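Local coordinates for GH127 beta-L-arabinofuranoside (Geobacillus stearothermophilus, PDB 4QK0), which probably hydrolyses beta-L-arabinofuranosides, releasing L-arabinose, as a glycoside hydrolase of family GH127, at residues T14-Y26 / H439-D451. Numbering follows the deposited sequence.
Sequences TNVNLKDQFWKRY and HLYVGSDIQTEID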
loop_
_atom_site.group_PDB
_atom_site.type_symbol
_atom_site.label_atom_id
_atom_site.label_comp_id
_atom_site.label_asym_id
_atom_site.label_seq_id
_atom_site.Cartn_x
_atom_site.Cartn_y
_atom_site.Cartn_z
ATOM N N THR A 14 12.739 21.293 -42.242
ATOM C CA THR A 14 11.582 21.219 -41.292
ATOM C C THR A 14 11.690 22.269 -40.170
ATOM O O THR A 14 12.363 22.080 -39.155
ATOM C CB THR A 14 11.381 19.771 -40.732
ATOM O OG1 THR A 14 10.725 18.953 -41.736
ATOM C CG2 THR A 14 10.543 19.744 -39.412
ATOM N N ASN A 15 11.029 23.395 -40.380
ATOM C CA ASN A 15 10.755 24.293 -39.289
ATOM C C ASN A 15 9.263 24.288 -38.944
ATOM O O ASN A 15 8.415 24.415 -39.849
ATOM C CB ASN A 15 11.199 25.711 -39.600
ATOM C CG ASN A 15 11.295 26.553 -38.344
ATOM O OD1 ASN A 15 12.054 26.218 -37.428
ATOM N ND2 ASN A 15 10.499 27.618 -38.268
ATOM N N VAL A 16 8.963 24.152 -37.643
ATOM C CA VAL A 16 7.583 24.099 -37.129
ATOM C C VAL A 16 7.329 25.268 -36.218
ATOM O O VAL A 16 8.080 25.458 -35.311
ATOM C CB VAL A 16 7.350 22.811 -36.321
ATOM C CG1 VAL A 16 5.958 22.757 -35.751
ATOM C CG2 VAL A 16 7.605 21.582 -37.180
ATOM N N ASN A 17 6.275 26.047 -36.466
ATOM C CA ASN A 17 5.851 27.108 -35.561
ATOM C C ASN A 17 4.558 26.750 -34.919
ATOM O O ASN A 17 3.556 26.417 -35.588
ATOM C CB ASN A 17 5.645 28.449 -36.273
ATOM C CG ASN A 17 6.882 28.896 -37.003
ATOM O OD1 ASN A 17 7.985 28.873 -36.461
ATOM N ND2 ASN A 17 6.721 29.254 -38.254
ATOM N N LEU A 18 4.550 26.869 -33.611
ATOM C CA LEU A 18 3.306 26.711 -32.879
ATOM C C LEU A 18 2.410 27.918 -33.054
ATOM O O LEU A 18 2.877 29.014 -32.945
ATOM C CB LEU A 18 3.604 26.626 -31.425
ATOM C CG LEU A 18 3.594 25.274 -30.783
ATOM C CD1 LEU A 18 3.756 25.603 -29.324
ATOM C CD2 LEU A 18 2.289 24.531 -30.969
ATOM N N LYS A 19 1.129 27.717 -33.301
ATOM C CA LYS A 19 0.203 28.824 -33.392
ATOM C C LYS A 19 -1.068 28.441 -32.645
ATOM O O LYS A 19 -2.146 28.484 -33.187
ATOM C CB LYS A 19 -0.194 29.109 -34.869
ATOM C CG LYS A 19 0.813 29.638 -35.885
ATOM C CD LYS A 19 0.093 30.010 -37.258
ATOM C CE LYS A 19 -0.696 28.921 -38.088
ATOM N NZ LYS A 19 -1.979 28.365 -37.523
ATOM N N ASP A 20 -0.969 27.986 -31.414
ATOM C CA ASP A 20 -2.182 27.507 -30.759
ATOM C C ASP A 20 -2.385 28.285 -29.469
ATOM O O ASP A 20 -1.748 29.294 -29.267
ATOM C CB ASP A 20 -2.119 25.988 -30.543
ATOM C CG ASP A 20 -1.405 25.616 -29.291
ATOM O OD1 ASP A 20 -0.521 26.418 -28.857
ATOM O OD2 ASP A 20 -1.751 24.534 -28.733
ATOM N N GLN A 21 -3.314 27.851 -28.644
ATOM C CA GLN A 21 -3.497 28.445 -27.322
ATOM C C GLN A 21 -2.925 27.516 -26.271
ATOM O O GLN A 21 -2.149 27.923 -25.414
ATOM C CB GLN A 21 -4.979 28.621 -27.027
ATOM C CG GLN A 21 -5.676 29.695 -27.847
ATOM C CD GLN A 21 -4.991 31.042 -27.720
ATOM O OE1 GLN A 21 -4.159 31.376 -28.552
ATOM N NE2 GLN A 21 -5.312 31.808 -26.674
ATOM N N PHE A 22 -3.286 26.249 -26.380
ATOM C CA PHE A 22 -2.980 25.285 -25.365
ATOM C C PHE A 22 -1.476 25.107 -25.125
ATOM O O PHE A 22 -1.001 25.352 -24.010
ATOM C CB PHE A 22 -3.681 23.949 -25.728
ATOM C CG PHE A 22 -3.648 22.940 -24.636
ATOM C CD1 PHE A 22 -4.567 23.000 -23.592
ATOM C CD2 PHE A 22 -2.656 21.973 -24.603
ATOM C CE1 PHE A 22 -4.519 22.069 -22.571
ATOM C CE2 PHE A 22 -2.611 21.048 -23.580
ATOM C CZ PHE A 22 -3.539 21.100 -22.557
ATOM N N TRP A 23 -0.711 24.665 -26.139
ATOM C CA TRP A 23 0.734 24.462 -25.936
ATOM C C TRP A 23 1.519 25.753 -25.871
ATOM O O TRP A 23 2.508 25.849 -25.156
ATOM C CB TRP A 23 1.329 23.523 -26.962
ATOM C CG TRP A 23 0.789 22.171 -26.802
ATOM C CD1 TRP A 23 -0.114 21.548 -27.607
ATOM C CD2 TRP A 23 1.065 21.271 -25.738
ATOM N NE1 TRP A 23 -0.408 20.322 -27.126
ATOM C CE2 TRP A 23 0.320 20.106 -25.987
ATOM C CE3 TRP A 23 1.871 21.338 -24.613
ATOM C CZ2 TRP A 23 0.332 19.009 -25.131
ATOM C CZ3 TRP A 23 1.902 20.234 -23.752
ATOM C CH2 TRP A 23 1.130 19.091 -24.010
ATOM N N LYS A 24 1.038 26.777 -26.540
ATOM C CA LYS A 24 1.737 28.051 -26.511
ATOM C C LYS A 24 1.772 28.607 -25.112
ATOM O O LYS A 24 2.831 29.077 -24.641
ATOM C CB LYS A 24 1.075 29.071 -27.438
ATOM C CG LYS A 24 1.991 30.257 -27.774
ATOM C CD LYS A 24 1.353 31.218 -28.776
ATOM C CE LYS A 24 0.297 32.112 -28.108
ATOM N NZ LYS A 24 0.898 33.150 -27.207
ATOM N N ARG A 25 0.647 28.532 -24.416
ATOM C CA ARG A 25 0.614 28.936 -23.003
ATOM C C ARG A 25 1.658 28.177 -22.161
ATOM O O ARG A 25 2.379 28.779 -21.347
ATOM C CB ARG A 25 -0.805 28.784 -22.432
ATOM C CG ARG A 25 -1.050 29.584 -21.145
ATOM C CD ARG A 25 -2.266 29.065 -20.391
ATOM N NE ARG A 25 -2.006 27.747 -19.858
ATOM C CZ ARG A 25 -1.341 27.497 -18.738
ATOM N NH1 ARG A 25 -0.827 28.478 -17.993
ATOM N NH2 ARG A 25 -1.218 26.239 -18.327
ATOM N N TYR A 26 1.807 26.872 -22.379
ATOM C CA TYR A 26 2.781 26.079 -21.591
ATOM C C TYR A 26 4.212 26.455 -21.900
ATOM O O TYR A 26 5.084 26.538 -21.010
ATOM C CB TYR A 26 2.579 24.571 -21.823
ATOM C CG TYR A 26 1.469 23.932 -20.988
ATOM C CD1 TYR A 26 1.638 23.740 -19.629
ATOM C CD2 TYR A 26 0.311 23.473 -21.560
ATOM C CE1 TYR A 26 0.655 23.160 -18.846
ATOM C CE2 TYR A 26 -0.668 22.859 -20.790
ATOM C CZ TYR A 26 -0.464 22.716 -19.401
ATOM O OH TYR A 26 -1.417 22.152 -18.618
ATOM N N HIS A 439 0.846 13.701 -36.627
ATOM C CA HIS A 439 0.613 12.885 -35.429
ATOM C C HIS A 439 -0.334 13.566 -34.438
ATOM O O HIS A 439 -1.261 12.934 -33.932
ATOM C CB HIS A 439 1.886 12.653 -34.662
ATOM C CG HIS A 439 2.915 11.915 -35.415
ATOM N ND1 HIS A 439 2.611 10.875 -36.266
ATOM C CD2 HIS A 439 4.255 12.067 -35.453
ATOM C CE1 HIS A 439 3.724 10.420 -36.795
ATOM N NE2 HIS A 439 4.738 11.115 -36.304
ATOM N N LEU A 440 -0.098 14.855 -34.182
ATOM C CA LEU A 440 -0.870 15.623 -33.176
ATOM C C LEU A 440 -1.638 16.770 -33.823
ATOM O O LEU A 440 -1.223 17.340 -34.873
ATOM C CB LEU A 440 0.079 16.197 -32.149
ATOM C CG LEU A 440 1.022 15.196 -31.427
ATOM C CD1 LEU A 440 1.957 15.874 -30.463
ATOM C CD2 LEU A 440 0.242 14.160 -30.685
ATOM N N TYR A 441 -2.804 17.030 -33.255
ATOM C CA TYR A 441 -3.680 18.049 -33.753
ATOM C C TYR A 441 -3.533 19.294 -32.849
ATOM O O TYR A 441 -4.042 19.376 -31.761
ATOM C CB TYR A 441 -5.100 17.526 -33.875
ATOM C CG TYR A 441 -5.143 16.471 -34.945
ATOM C CD1 TYR A 441 -4.937 16.802 -36.267
ATOM C CD2 TYR A 441 -5.308 15.133 -34.636
ATOM C CE1 TYR A 441 -4.917 15.827 -37.259
ATOM C CE2 TYR A 441 -5.275 14.149 -35.624
ATOM C CZ TYR A 441 -5.102 14.525 -36.948
ATOM O OH TYR A 441 -5.042 13.576 -37.927
ATOM N N VAL A 442 -2.729 20.206 -33.347
ATOM C CA VAL A 442 -2.204 21.331 -32.606
ATOM C C VAL A 442 -2.112 22.447 -33.620
ATOM O O VAL A 442 -1.501 22.255 -34.672
ATOM C CB VAL A 442 -0.769 21.075 -32.109
ATOM C CG1 VAL A 442 -0.243 22.309 -31.397
ATOM C CG2 VAL A 442 -0.717 19.883 -31.174
ATOM N N GLY A 443 -2.735 23.572 -33.308
ATOM C CA GLY A 443 -2.633 24.782 -34.106
ATOM C C GLY A 443 -1.165 25.090 -34.363
ATOM O O GLY A 443 -0.401 25.271 -33.435
ATOM N N SER A 444 -0.762 25.073 -35.629
ATOM C CA SER A 444 0.652 25.167 -35.997
ATOM C C SER A 444 0.854 25.256 -37.504
ATOM O O SER A 444 -0.073 25.045 -38.286
ATOM C CB SER A 444 1.377 23.927 -35.542
ATOM O OG SER A 444 0.787 22.772 -36.133
ATOM N N ASP A 445 2.080 25.569 -37.895
ATOM C CA ASP A 445 2.472 25.386 -39.270
ATOM C C ASP A 445 3.867 24.849 -39.436
ATOM O O ASP A 445 4.721 24.898 -38.532
ATOM C CB ASP A 445 2.215 26.619 -40.124
ATOM C CG ASP A 445 2.849 27.843 -39.573
ATOM O OD1 ASP A 445 4.082 27.822 -39.437
ATOM O OD2 ASP A 445 2.116 28.802 -39.288
ATOM N N ILE A 446 4.043 24.210 -40.583
ATOM C CA ILE A 446 5.292 23.565 -40.905
ATOM C C ILE A 446 5.664 23.884 -42.332
ATOM O O ILE A 446 4.823 23.930 -43.226
ATOM C CB ILE A 446 5.258 22.055 -40.687
ATOM C CG1 ILE A 446 6.585 21.445 -41.113
ATOM C CG2 ILE A 446 4.084 21.416 -41.423
ATOM C CD1 ILE A 446 6.744 20.001 -40.735
ATOM N N GLN A 447 6.945 24.149 -42.493
ATOM C CA GLN A 447 7.561 24.441 -43.771
ATOM C C GLN A 447 8.505 23.279 -44.014
ATOM O O GLN A 447 9.448 23.097 -43.279
ATOM C CB GLN A 447 8.347 25.760 -43.658
ATOM C CG GLN A 447 9.224 26.065 -44.861
ATOM C CD GLN A 447 8.393 26.260 -46.106
ATOM O OE1 GLN A 447 8.505 25.484 -47.058
ATOM N NE2 GLN A 447 7.512 27.274 -46.087
ATOM N N THR A 448 8.266 22.483 -45.030
ATOM C CA THR A 448 9.022 21.246 -45.180
ATOM C C THR A 448 9.304 21.014 -46.660
ATOM O O THR A 448 8.907 21.807 -47.500
ATOM C CB THR A 448 8.238 20.087 -44.517
ATOM O OG1 THR A 448 8.967 18.845 -44.569
ATOM C CG2 THR A 448 6.890 19.895 -45.149
ATOM N N GLU A 449 9.961 19.907 -46.969
ATOM C CA GLU A 449 10.283 19.551 -48.343
ATOM C C GLU A 449 9.777 18.156 -48.634
ATOM O O GLU A 449 10.059 17.200 -47.892
ATOM C CB GLU A 449 11.787 19.609 -48.557
ATOM C CG GLU A 449 12.349 21.012 -48.397
ATOM C CD GLU A 449 12.897 21.579 -49.692
ATOM O OE1 GLU A 449 13.521 20.815 -50.478
ATOM O OE2 GLU A 449 12.703 22.793 -49.921
ATOM N N ILE A 450 8.953 18.053 -49.665
ATOM C CA ILE A 450 8.387 16.769 -50.065
ATOM C C ILE A 450 8.759 16.625 -51.552
ATOM O O ILE A 450 8.531 17.556 -52.361
ATOM C CB ILE A 450 6.850 16.671 -49.796
ATOM C CG1 ILE A 450 6.466 17.335 -48.460
ATOM C CG2 ILE A 450 6.391 15.209 -49.745
ATOM C CD1 ILE A 450 4.974 17.425 -48.177
ATOM N N ASP A 451 9.387 15.488 -51.890
ATOM C CA ASP A 451 9.809 15.199 -53.271
ATOM C C ASP A 451 10.599 16.412 -53.827
ATOM O O ASP A 451 10.334 16.916 -54.927
ATOM C CB ASP A 451 8.576 14.825 -54.140
ATOM C CG ASP A 451 8.850 13.673 -55.110
ATOM O OD1 ASP A 451 9.477 12.684 -54.687
ATOM O OD2 ASP A 451 8.421 13.737 -56.289
#
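Strand 15-18 runs antiparallel to strand 444-450, their axes 4.7 Å apart at the closest. Asn-17 and Asp-445 form a hydrogen-bonded pair (Asn-17 N to Asp-445 O 2.8 Å, Asp-445 N to Asn-17 O 2.9 Å), and Gln-447 N also hydrogen-bonds Asn-15 O. Beyond strand 15-18, Lys-19 N still bonds to Gly-443 O, at 2.9 Å but from above the carbonyl plane. Gly-443, with no side chain, lets the backbone of Asp-20 come close, CA to CA 4.3 Å.

On the face of Asn-17 and Asp-445, short polar side chains suit an edge where they can bond across the strands. ND2 of Asn-17 donates to the syn lone pair of Asp-445 OD1 at 3.2 Å, the amide and carboxylate planes nearly perpendicular. Lys-19, bent at its last two torsions, lays CD and CE across OD2, while its NZ stays beyond salt-bridge distance.

The other face, of Val-16, Leu-18, Ile-446 and Ser-444, is mostly apolar: Val-16 CG2 touches Ile-446 CD1 at 4.0 Å. Just before strand 444-450, the branched Val-442 meets two partners, CG1 packing tightly on Leu-18 CD2 (3.4 Å) and both methyls lying near Trp-23 CD1. Asp-20 caps the following helix, its short carboxylate accepting from Trp-23 N and Lys-24 N.

Strand 15-18, from the catalytic-domain sequence, thus edges the middle-domain sheet beside 444-450, whose other neighbour is 453-461; Tyr-365 OH of helix 354-365 hydrogen-bonds Trp-23 NE1, and Tyr-429 OH of strand 429-431 hydrogen-bonds Ser-444 OG.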